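DegV family protein (Eubacterium eligens, PDB 3FDJ) is of unknown function but, as a member of the DegV family, probably binds a fatty acid or a similar lipid. Local coordinates at residues 157-162 with 264-269; 185-190 with 200-205; 229-234 with 256-261. One frame throughout, in Å; residues are numbered along the deposited sequence.

Contact 1 of 3, residues 157-162 with 264-269. With NA (sodium ion), chain E.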
loop_
_atom_site.group_PDB
_atom_site.type_symbol
_atom_site.label_atom_id
_atom_site.label_comp_id
_atom_site.label_asym_id
_atom_site.label_seq_id
_atom_site.Cartn_x
_atom_site.Cartn_y
_atom_site.Cartn_z
ATOM N N CYS A 157 -5.107 9.127 3.017
ATOM C CA CYS A 157 -6.144 8.490 2.233
ATOM C C CYS A 157 -7.449 9.249 2.383
ATOM O O CYS A 157 -7.635 9.985 3.340
ATOM C CB CYS A 157 -6.317 7.028 2.625
ATOM S SG CYS A 157 -6.828 6.772 4.296
ATOM N N SER A 158 -8.326 9.071 1.414
ATOM C CA SER A 158 -9.708 9.524 1.523
ATOM C C SER A 158 -10.624 8.392 1.077
ATOM O O SER A 158 -10.550 7.931 -0.074
ATOM C CB SER A 158 -9.920 10.765 0.667
ATOM O OG SER A 158 -11.240 11.255 0.848
ATOM N N LEU A 159 -11.465 7.922 1.987
ATOM C CA LEU A 159 -12.299 6.757 1.765
ATOM C C LEU A 159 -13.781 7.116 1.816
ATOM O O LEU A 159 -14.231 7.774 2.748
ATOM C CB LEU A 159 -11.977 5.684 2.799
ATOM C CG LEU A 159 -10.498 5.354 2.958
ATOM C CD1 LEU A 159 -10.316 4.208 3.955
ATOM C CD2 LEU A 159 -9.854 4.994 1.588
ATOM N N LYS A 160 -14.545 6.662 0.829
ATOM C CA LYS A 160 -15.966 6.942 0.755
ATOM C C LYS A 160 -16.780 5.925 1.526
ATOM O O LYS A 160 -17.955 6.167 1.838
ATOM C CB LYS A 160 -16.429 6.973 -0.710
ATOM C CG LYS A 160 -15.692 8.021 -1.537
ATOM C CD LYS A 160 -16.381 8.294 -2.871
ATOM C CE LYS A 160 -15.677 9.425 -3.625
ATOM N NZ LYS A 160 -16.447 9.821 -4.829
ATOM N N SER A 161 -16.176 4.777 1.797
ATOM C CA SER A 161 -16.789 3.740 2.632
ATOM C C SER A 161 -15.697 2.989 3.373
ATOM O O SER A 161 -14.655 2.705 2.789
ATOM C CB SER A 161 -17.602 2.777 1.772
ATOM O OG SER A 161 -18.022 1.629 2.526
ATOM N N LEU A 162 -15.955 2.671 4.643
ATOM C CA LEU A 162 -15.031 1.932 5.492
ATOM C C LEU A 162 -15.680 0.656 6.014
ATOM O O LEU A 162 -15.265 0.112 7.028
ATOM C CB LEU A 162 -14.545 2.819 6.649
ATOM C CG LEU A 162 -13.670 4.009 6.206
ATOM C CD1 LEU A 162 -14.523 5.202 5.840
ATOM C CD2 LEU A 162 -12.660 4.379 7.282
ATOM N N TYR A 264 -10.280 -3.708 -2.074
ATOM C CA TYR A 264 -11.201 -4.255 -1.077
ATOM C C TYR A 264 -11.337 -3.326 0.144
ATOM O O TYR A 264 -12.448 -3.027 0.563
ATOM C CB TYR A 264 -10.775 -5.677 -0.658
ATOM C CG TYR A 264 -11.599 -6.249 0.458
ATOM C CD1 TYR A 264 -12.859 -6.779 0.195
ATOM C CD2 TYR A 264 -11.156 -6.233 1.776
ATOM C CE1 TYR A 264 -13.658 -7.263 1.211
ATOM C CE2 TYR A 264 -11.962 -6.754 2.820
ATOM C CZ TYR A 264 -13.206 -7.264 2.519
ATOM O OH TYR A 264 -14.034 -7.764 3.492
ATOM N N TYR A 265 -10.212 -2.879 0.692
ATOM C CA TYR A 265 -10.215 -2.115 1.937
ATOM C C TYR A 265 -10.433 -0.616 1.757
ATOM O O TYR A 265 -11.037 0.024 2.628
ATOM C CB TYR A 265 -8.936 -2.393 2.736
ATOM C CG TYR A 265 -8.993 -3.683 3.523
ATOM C CD1 TYR A 265 -9.963 -3.867 4.521
ATOM C CD2 TYR A 265 -8.104 -4.740 3.266
ATOM C CE1 TYR A 265 -10.032 -5.056 5.247
ATOM C CE2 TYR A 265 -8.166 -5.919 4.000
ATOM C CZ TYR A 265 -9.119 -6.064 4.987
ATOM O OH TYR A 265 -9.216 -7.239 5.696
ATOM N N ALA A 266 -9.957 -0.046 0.655
ATOM C CA ALA A 266 -10.217 1.381 0.366
ATOM C C ALA A 266 -11.605 1.627 -0.217
ATOM O O ALA A 266 -12.171 2.713 -0.055
ATOM C CB ALA A 266 -9.135 1.971 -0.539
ATOM N N GLU A 267 -12.130 0.615 -0.897
ATOM C CA GLU A 267 -13.471 0.594 -1.507
ATOM C C GLU A 267 -13.634 1.529 -2.696
ATOM O O GLU A 267 -12.799 2.383 -2.962
ATOM C CB GLU A 267 -14.579 0.765 -0.467
ATOM C CG GLU A 267 -14.554 -0.380 0.529
ATOM C CD GLU A 267 -15.816 -0.517 1.357
ATOM O OE1 GLU A 267 -16.929 -0.484 0.772
ATOM O OE2 GLU A 267 -15.677 -0.713 2.590
ATOM N N ARG A 268 -14.706 1.309 -3.443
ATOM C CA ARG A 268 -14.970 2.104 -4.620
ATOM C C ARG A 268 -14.958 3.579 -4.254
ATOM O O ARG A 268 -15.560 3.993 -3.257
ATOM C CB ARG A 268 -16.331 1.734 -5.216
ATOM C CG ARG A 268 -16.388 1.846 -6.688
ATOM C CD ARG A 268 -17.552 0.999 -7.220
ATOM N NE ARG A 268 -17.099 0.073 -8.253
ATOM C CZ ARG A 268 -17.714 -1.060 -8.592
ATOM N NH1 ARG A 268 -18.818 -1.456 -7.965
ATOM N NH2 ARG A 268 -17.213 -1.808 -9.565
ATOM N N GLY A 269 -14.240 4.352 -5.063
ATOM C CA GLY A 269 -14.126 5.788 -4.885
ATOM C C GLY A 269 -12.877 6.192 -4.128
ATOM O O GLY A 269 -12.497 7.362 -4.108
HETATM NA NA NA E . -19.584 8.129 2.172
HETATM O O HOH W 1 -11.920 9.244 -2.171
HETATM O O HOH W 2 -14.056 4.416 -0.785
HETATM O O HOH W 3 -19.446 8.969 0.220
HETATM O O HOH W 4 -21.160 6.760 1.258
#

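Contact 2 of 3, residues 185-190 with 200-205. With ACY (acetic acid), chain F.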
loop_
_atom_site.group_PDB
_atom_site.type_symbol
_atom_site.label_atom_id
_atom_site.label_comp_id
_atom_site.label_asym_id
_atom_site.label_seq_id
_atom_site.Cartn_x
_atom_site.Cartn_y
_atom_site.Cartn_z
ATOM N N SER A 185 -16.637 11.544 2.876
ATOM C CA SER A 185 -15.447 10.707 2.955
ATOM C C SER A 185 -14.721 10.909 4.267
ATOM O O SER A 185 -14.848 11.958 4.885
ATOM C CB SER A 185 -14.494 11.085 1.835
ATOM O OG SER A 185 -15.078 10.827 0.578
ATOM N N VAL A 186 -13.950 9.906 4.676
ATOM C CA VAL A 186 -13.067 10.003 5.826
ATOM C C VAL A 186 -11.650 10.100 5.342
ATOM O O VAL A 186 -11.219 9.314 4.472
ATOM C CB VAL A 186 -13.189 8.807 6.768
ATOM C CG1 VAL A 186 -12.083 8.834 7.863
ATOM C CG2 VAL A 186 -14.606 8.762 7.365
ATOM N N ILE A 187 -10.939 11.088 5.878
ATOM C CA ILE A 187 -9.533 11.295 5.564
ATOM C C ILE A 187 -8.691 10.644 6.664
ATOM O O ILE A 187 -8.946 10.834 7.858
ATOM C CB ILE A 187 -9.197 12.806 5.487
ATOM C CG1 ILE A 187 -10.034 13.494 4.418
ATOM C CG2 ILE A 187 -7.696 12.999 5.172
ATOM C CD1 ILE A 187 -9.895 15.047 4.465
ATOM N N GLY A 188 -7.709 9.852 6.268
ATOM C CA GLY A 188 -6.832 9.170 7.210
ATOM C C GLY A 188 -5.362 9.347 6.896
ATOM O O GLY A 188 -4.978 9.877 5.838
ATOM N N THR A 189 -4.540 8.941 7.851
ATOM C CA THR A 189 -3.105 8.816 7.637
ATOM C C THR A 189 -2.612 7.515 8.255
ATOM O O THR A 189 -3.267 6.934 9.128
ATOM C CB THR A 189 -2.348 10.050 8.209
ATOM O OG1 THR A 189 -0.967 10.023 7.809
ATOM C CG2 THR A 189 -2.462 10.126 9.731
ATOM N N ALA A 190 -1.460 7.037 7.785
ATOM C CA ALA A 190 -0.790 5.919 8.447
ATOM C C ALA A 190 -0.151 6.458 9.726
ATOM O O ALA A 190 0.634 7.425 9.694
ATOM C CB ALA A 190 0.247 5.269 7.503
ATOM N N GLY A 200 -10.132 13.283 9.785
ATOM C CA GLY A 200 -11.381 14.000 9.731
ATOM C C GLY A 200 -12.263 13.584 8.579
ATOM O O GLY A 200 -11.943 12.702 7.843
ATOM N N LYS A 201 -13.403 14.241 8.453
ATOM C CA LYS A 201 -14.366 13.914 7.401
ATOM C C LYS A 201 -14.299 14.992 6.362
ATOM O O LYS A 201 -13.787 16.092 6.608
ATOM C CB LYS A 201 -15.776 13.849 7.976
ATOM C CG LYS A 201 -16.394 15.194 8.229
ATOM C CD LYS A 201 -17.621 15.101 9.059
ATOM C CE LYS A 201 -18.801 15.651 8.362
ATOM N NZ LYS A 201 -20.032 15.237 9.080
ATOM N N CYS A 202 -14.877 14.716 5.205
ATOM C CA CYS A 202 -14.811 15.652 4.146
ATOM C C CYS A 202 -15.997 15.534 3.200
ATOM O O CYS A 202 -16.305 14.445 2.735
ATOM C CB CYS A 202 -13.517 15.350 3.422
ATOM S SG CYS A 202 -13.112 16.572 2.333
ATOM N N ARG A 203 -16.677 16.646 2.915
ATOM C CA ARG A 203 -17.741 16.644 1.908
ATOM C C ARG A 203 -17.279 17.201 0.550
ATOM O O ARG A 203 -17.277 18.432 0.321
ATOM C CB ARG A 203 -18.973 17.431 2.376
ATOM C CG ARG A 203 -20.108 17.377 1.333
ATOM C CD ARG A 203 -21.477 17.884 1.828
ATOM N NE ARG A 203 -22.218 16.823 2.508
ATOM C CZ ARG A 203 -22.849 15.813 1.902
ATOM N NH1 ARG A 203 -23.460 14.893 2.639
ATOM N NH2 ARG A 203 -22.870 15.708 0.575
ATOM N N GLY A 204 -16.910 16.293 -0.337
ATOM C CA GLY A 204 -16.652 16.608 -1.730
ATOM C C GLY A 204 -15.191 16.773 -2.076
ATOM O O GLY A 204 -14.349 17.016 -1.205
ATOM N N ASP A 205 -14.916 16.673 -3.371
ATOM C CA ASP A 205 -13.560 16.734 -3.896
ATOM C C ASP A 205 -12.821 18.035 -3.584
ATOM O O ASP A 205 -11.645 18.000 -3.192
ATOM C CB ASP A 205 -13.566 16.547 -5.405
ATOM C CG ASP A 205 -14.116 15.185 -5.843
ATOM O OD1 ASP A 205 -14.233 14.260 -5.004
ATOM O OD2 ASP A 205 -14.406 15.058 -7.061
HETATM C C ACY F . -22.580 16.903 5.788
HETATM O O ACY F . -23.087 15.792 5.505
HETATM O OXT ACY F . -21.874 17.561 4.979
HETATM C CH3 ACY F . -22.838 17.463 7.162
#

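Contact 3 of 3, residues 229-234 with 256-261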
loop_
_atom_site.group_PDB
_atom_site.type_symbol
_atom_site.label_atom_id
_atom_site.label_comp_id
_atom_site.label_asym_id
_atom_site.label_seq_id
_atom_site.Cartn_x
_atom_site.Cartn_y
_atom_site.Cartn_z
ATOM N N CYS A 229 -2.712 6.047 -5.706
ATOM C CA CYS A 229 -3.545 4.991 -6.258
ATOM C C CYS A 229 -5.014 5.282 -5.961
ATOM O O CYS A 229 -5.349 6.045 -5.037
ATOM C CB CYS A 229 -3.123 3.586 -5.799
ATOM S SG CYS A 229 -3.653 3.212 -4.218
ATOM N N HIS A 230 -5.883 4.750 -6.814
ATOM C CA HIS A 230 -7.296 4.964 -6.734
ATOM C C HIS A 230 -8.053 3.692 -7.044
ATOM O O HIS A 230 -7.566 2.813 -7.768
ATOM C CB HIS A 230 -7.735 6.082 -7.689
ATOM C CG HIS A 230 -7.576 5.728 -9.126
ATOM N ND1 HIS A 230 -8.543 5.044 -9.834
ATOM C CD2 HIS A 230 -6.533 5.896 -9.971
ATOM C CE1 HIS A 230 -8.109 4.837 -11.063
ATOM N NE2 HIS A 230 -6.893 5.344 -11.174
ATOM N N VAL A 231 -9.252 3.610 -6.491
ATOM C CA VAL A 231 -10.172 2.513 -6.725
ATOM C C VAL A 231 -11.318 3.084 -7.541
ATOM O O VAL A 231 -12.279 3.643 -6.983
ATOM C CB VAL A 231 -10.740 1.954 -5.421
ATOM C CG1 VAL A 231 -11.589 0.709 -5.729
ATOM C CG2 VAL A 231 -9.619 1.659 -4.415
ATOM N N GLU A 232 -11.198 2.949 -8.849
ATOM C CA GLU A 232 -12.195 3.460 -9.815
ATOM C C GLU A 232 -12.503 4.926 -9.544
ATOM O O GLU A 232 -13.655 5.347 -9.558
ATOM C CB GLU A 232 -13.448 2.572 -9.795
ATOM C CG GLU A 232 -13.085 1.118 -10.099
ATOM C CD GLU A 232 -14.264 0.241 -10.495
ATOM O OE1 GLU A 232 -15.422 0.575 -10.161
ATOM O OE2 GLU A 232 -14.014 -0.797 -11.140
ATOM N N ASN A 233 -11.457 5.703 -9.286
ATOM C CA ASN A 233 -11.596 7.132 -9.154
ATOM C C ASN A 233 -10.401 7.861 -9.730
ATOM O O ASN A 233 -9.735 8.637 -9.063
ATOM C CB ASN A 233 -11.830 7.517 -7.712
ATOM C CG ASN A 233 -12.521 8.845 -7.586
ATOM O OD1 ASN A 233 -12.705 9.544 -8.591
ATOM N ND2 ASN A 233 -12.948 9.193 -6.369
ATOM N N GLU A 234 -10.152 7.612 -11.020
ATOM C CA GLU A 234 -9.063 8.291 -11.711
ATOM C C GLU A 234 -9.283 9.807 -11.728
ATOM O O GLU A 234 -8.321 10.576 -11.658
ATOM C CB GLU A 234 -8.935 7.734 -13.117
ATOM C CG GLU A 234 -7.689 8.130 -13.847
ATOM C CD GLU A 234 -7.608 7.448 -15.185
ATOM O OE1 GLU A 234 -7.961 6.236 -15.272
ATOM O OE2 GLU A 234 -7.229 8.121 -16.158
ATOM N N TYR A 256 -2.141 5.788 -10.477
ATOM C CA TYR A 256 -2.355 4.445 -10.995
ATOM C C TYR A 256 -3.438 3.709 -10.222
ATOM O O TYR A 256 -3.894 4.157 -9.178
ATOM C CB TYR A 256 -1.043 3.651 -10.949
ATOM C CG TYR A 256 -0.443 3.579 -9.570
ATOM C CD1 TYR A 256 0.283 4.656 -9.058
ATOM C CD2 TYR A 256 -0.589 2.446 -8.777
ATOM C CE1 TYR A 256 0.810 4.618 -7.785
ATOM C CE2 TYR A 256 -0.039 2.393 -7.509
ATOM C CZ TYR A 256 0.646 3.494 -7.024
ATOM O OH TYR A 256 1.195 3.473 -5.792
ATOM N N LYS A 257 -3.873 2.583 -10.770
ATOM C CA LYS A 257 -4.964 1.823 -10.171
ATOM C C LYS A 257 -4.496 0.986 -8.971
ATOM O O LYS A 257 -3.449 0.333 -9.001
ATOM C CB LYS A 257 -5.595 0.883 -11.190
ATOM C CG LYS A 257 -6.207 1.568 -12.395
ATOM C CD LYS A 257 -6.857 0.535 -13.310
ATOM C CE LYS A 257 -7.487 1.205 -14.503
ATOM N NZ LYS A 257 -6.429 1.860 -15.315
ATOM N N ALA A 258 -5.339 0.951 -7.957
ATOM C CA ALA A 258 -5.165 0.035 -6.830
ATOM C C ALA A 258 -5.303 -1.416 -7.279
ATOM O O ALA A 258 -5.982 -1.718 -8.270
ATOM C CB ALA A 258 -6.172 0.363 -5.731
ATOM N N GLY A 259 -4.614 -2.316 -6.567
ATOM C CA GLY A 259 -4.762 -3.746 -6.766
ATOM C C GLY A 259 -5.941 -4.249 -5.965
ATOM O O GLY A 259 -6.693 -3.451 -5.413
ATOM N N GLY A 260 -6.092 -5.570 -5.924
ATOM C CA GLY A 260 -7.241 -6.227 -5.300
ATOM C C GLY A 260 -7.399 -5.934 -3.809
ATOM O O GLY A 260 -8.472 -5.581 -3.356
ATOM N N LEU A 261 -6.318 -6.089 -3.057
ATOM C CA LEU A 261 -6.351 -5.919 -1.610
ATOM C C LEU A 261 -6.686 -4.485 -1.250
ATOM O O LEU A 261 -7.578 -4.217 -0.437
ATOM C CB LEU A 261 -4.987 -6.303 -1.017
ATOM C CG LEU A 261 -4.860 -6.380 0.510
ATOM C CD1 LEU A 261 -4.779 -5.005 1.149
ATOM C CD2 LEU A 261 -6.019 -7.224 1.102
#

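Contact 1 of 3, residues 157-162 with 264-269
Leu159 and Lys160, where strand 153-159 runs out, pack against Ala266 and Gly269 at and just beyond the end of helix 260-266, and waters fill out this strand-to-helix seam. The apolar part is small: Leu159 CD2 lies 3.8 Å from Ala266 CB, and Leu165 of helix 163-167 also touches the leucine. The backbone polar groups meet through two waters. Water 1 donates to Ser158 O and to Gly269 O, at 2.8 Å each. Water 2 accepts from Lys160 N at 2.8 Å and sits close to Ala266 O and Arg268 O, which compete with other acceptors for its two hydrogens. The outer wall is the Lys160 chain: with CG anti to the carbonyl carbon (chi1 -59°) and the chain extended, CD and CE run along Gly269, CE 3.8 Å from Gly269 O. On the other flank Ser161 OG approaches Glu267 OE1 at 3.0 Å, a weak bond at best, since the hydroxyl can turn to a different acceptor nearby. Glu267 OE2 finds a clearer partner in Asn164 N at the start of helix 163-167, whose N-terminal dipole would be expected to stabilise the carboxylate. Lys160 O turns outward and binds the sodium ion at 2.6 Å, with two waters, Ala179 O and Ile184 O completing the ligands. Residues 157-159 belong to the six-stranded mixed sheet, and 264-269 leads from helix 260-266 to strand 271-276. The contact is thus a water-bridged meeting of strand-end and helix-end turns in an alpha/beta fold, beside a backbone-carbonyl sodium site.

Contact 2 of 3, residues 185-190 with 200-205
Ser185 and Cys202 face each other as a hydrogen-bonded pair in the antiparallel beta hairpin of strands 184-190 and 196-203, and Ile187 with Gly200 forms the next such pair. Strand 196-203 is the outermost on this side of the six-stranded sheet within the chain. The four cross-strand bonds are unequal. Ser185 N gives an almost linear bond to Cys202 O, 2.9 Å with 176° at the hydrogen. The return bond, Cys202 N to Ser185 O, is short at 2.8 Å but bent to 136°, and the same oxygen receives a CA-H...O contact from Lys201 CA at 3.2 Å. Ile187 N reaches Gly200 O at 2.7 Å, whereas Gly200 N to Ile187 O is weak at 3.3 Å, so this pair rests mainly on the Ile187 N-H. Between them, Val186 and Lys201 make the non-hydrogen-bonded pair, and the backbone of Val186 bonds instead with Leu159 of strand 153-159. Thr189 OG1, farther along, is engaged by Leu155 O and Arg154 NH2.

On the face carrying Ile187 and Cys202, the side chains meet diagonally across the two strands, Ile187 reaching toward Cys202 rather than its own partner Gly200. Ile187 CG1 is anti to the carbonyl carbon (chi1 -59°), which carries CD1 to 3.8 Å from Cys202 CB. Leu208 of helix 205-219 touches both residues. Past the paired region, the guanidinium of Arg203 takes a bound acetic acid or acetate molecule (ACY), probably from the crystallisation liquor, at its edge. Arg203 NH1 also bonds Leu182 O. The two bonds to the ligand run from Arg203 NE to ACY OXT at 2.6 Å and from Arg203 NH1 to ACY O at 3.0 Å.

Contact 3 of 3, residues 229-234 with 256-261
Cys229 and His230 pair in parallel with Tyr256 and Lys257, closing the beta-alpha-beta unit of strand 226-230, helix 234-248 and strand 253-257. Two backbone bonds set the register. Tyr256 O accepts from His230 N at 3.1 Å and is also approached by Cys229 CA at 3.1 Å, so one carbonyl serves two neighbouring groups. Then Ala258 N donates to His230 O at 2.9 Å, nearly straight at the hydrogen (174°), and extends the pairing one residue past the strand.

Side chains add to this on both sides. Cys229 CB lies over one face of the Tyr256 ring, displaced toward its rim, a CH-pi contact 4.1 Å from the centroid. Farther on, where the chains leave the sheet, Val231 CG2 meets Ala258 CB at 3.9 Å. The imidazole of His230 stands alongside Lys257, CE1 to CG 4.0 Å, with Lys257 CA beneath one ring face and Glu234 N over the opposite one. It is put there by the torsion that places CG between the backbone N and the carbonyl carbon (chi1 67°).

Residues farther out surround these groups. Arg123 makes a cation-pi contact with Tyr256, and Asp13 OD1 bonds Gly259 N at the start of helix 260-266. Asn233, at the N-cap of helix 234-248, uses OD1 to receive Leu236 N and ND2 to reach Gly269 O. Its own backbone N turns back to the histidine and should help to set the ring's rotation: Asn233 N donates to His230 ND1 at 3.0 Å, from a position tilted 31° out of the ring plane.

How the contacts relate
Contacts 2 and 3 sit on different parts of one six-stranded sheet, centres about 17 Å apart and not touching, and contact 1 joins them. It reaches contact 2 through strand pairing, with Leu159 N 2.9 Å from Val186 O and Cys157 N 2.9 Å from Gly188 O. Toward contact 3, Gly269 N lies 2.8 Å from Val231 O, and Arg268 NE makes a salt bridge to Glu232 OE1 at 2.6 Å. Along the chain, both are nested within the loop that contact 1 closes. The sodium ion belongs to the side of contacts 1 and 2: the Ser185 side chain is about 5 Å from it, that of Val231 about 13 Å.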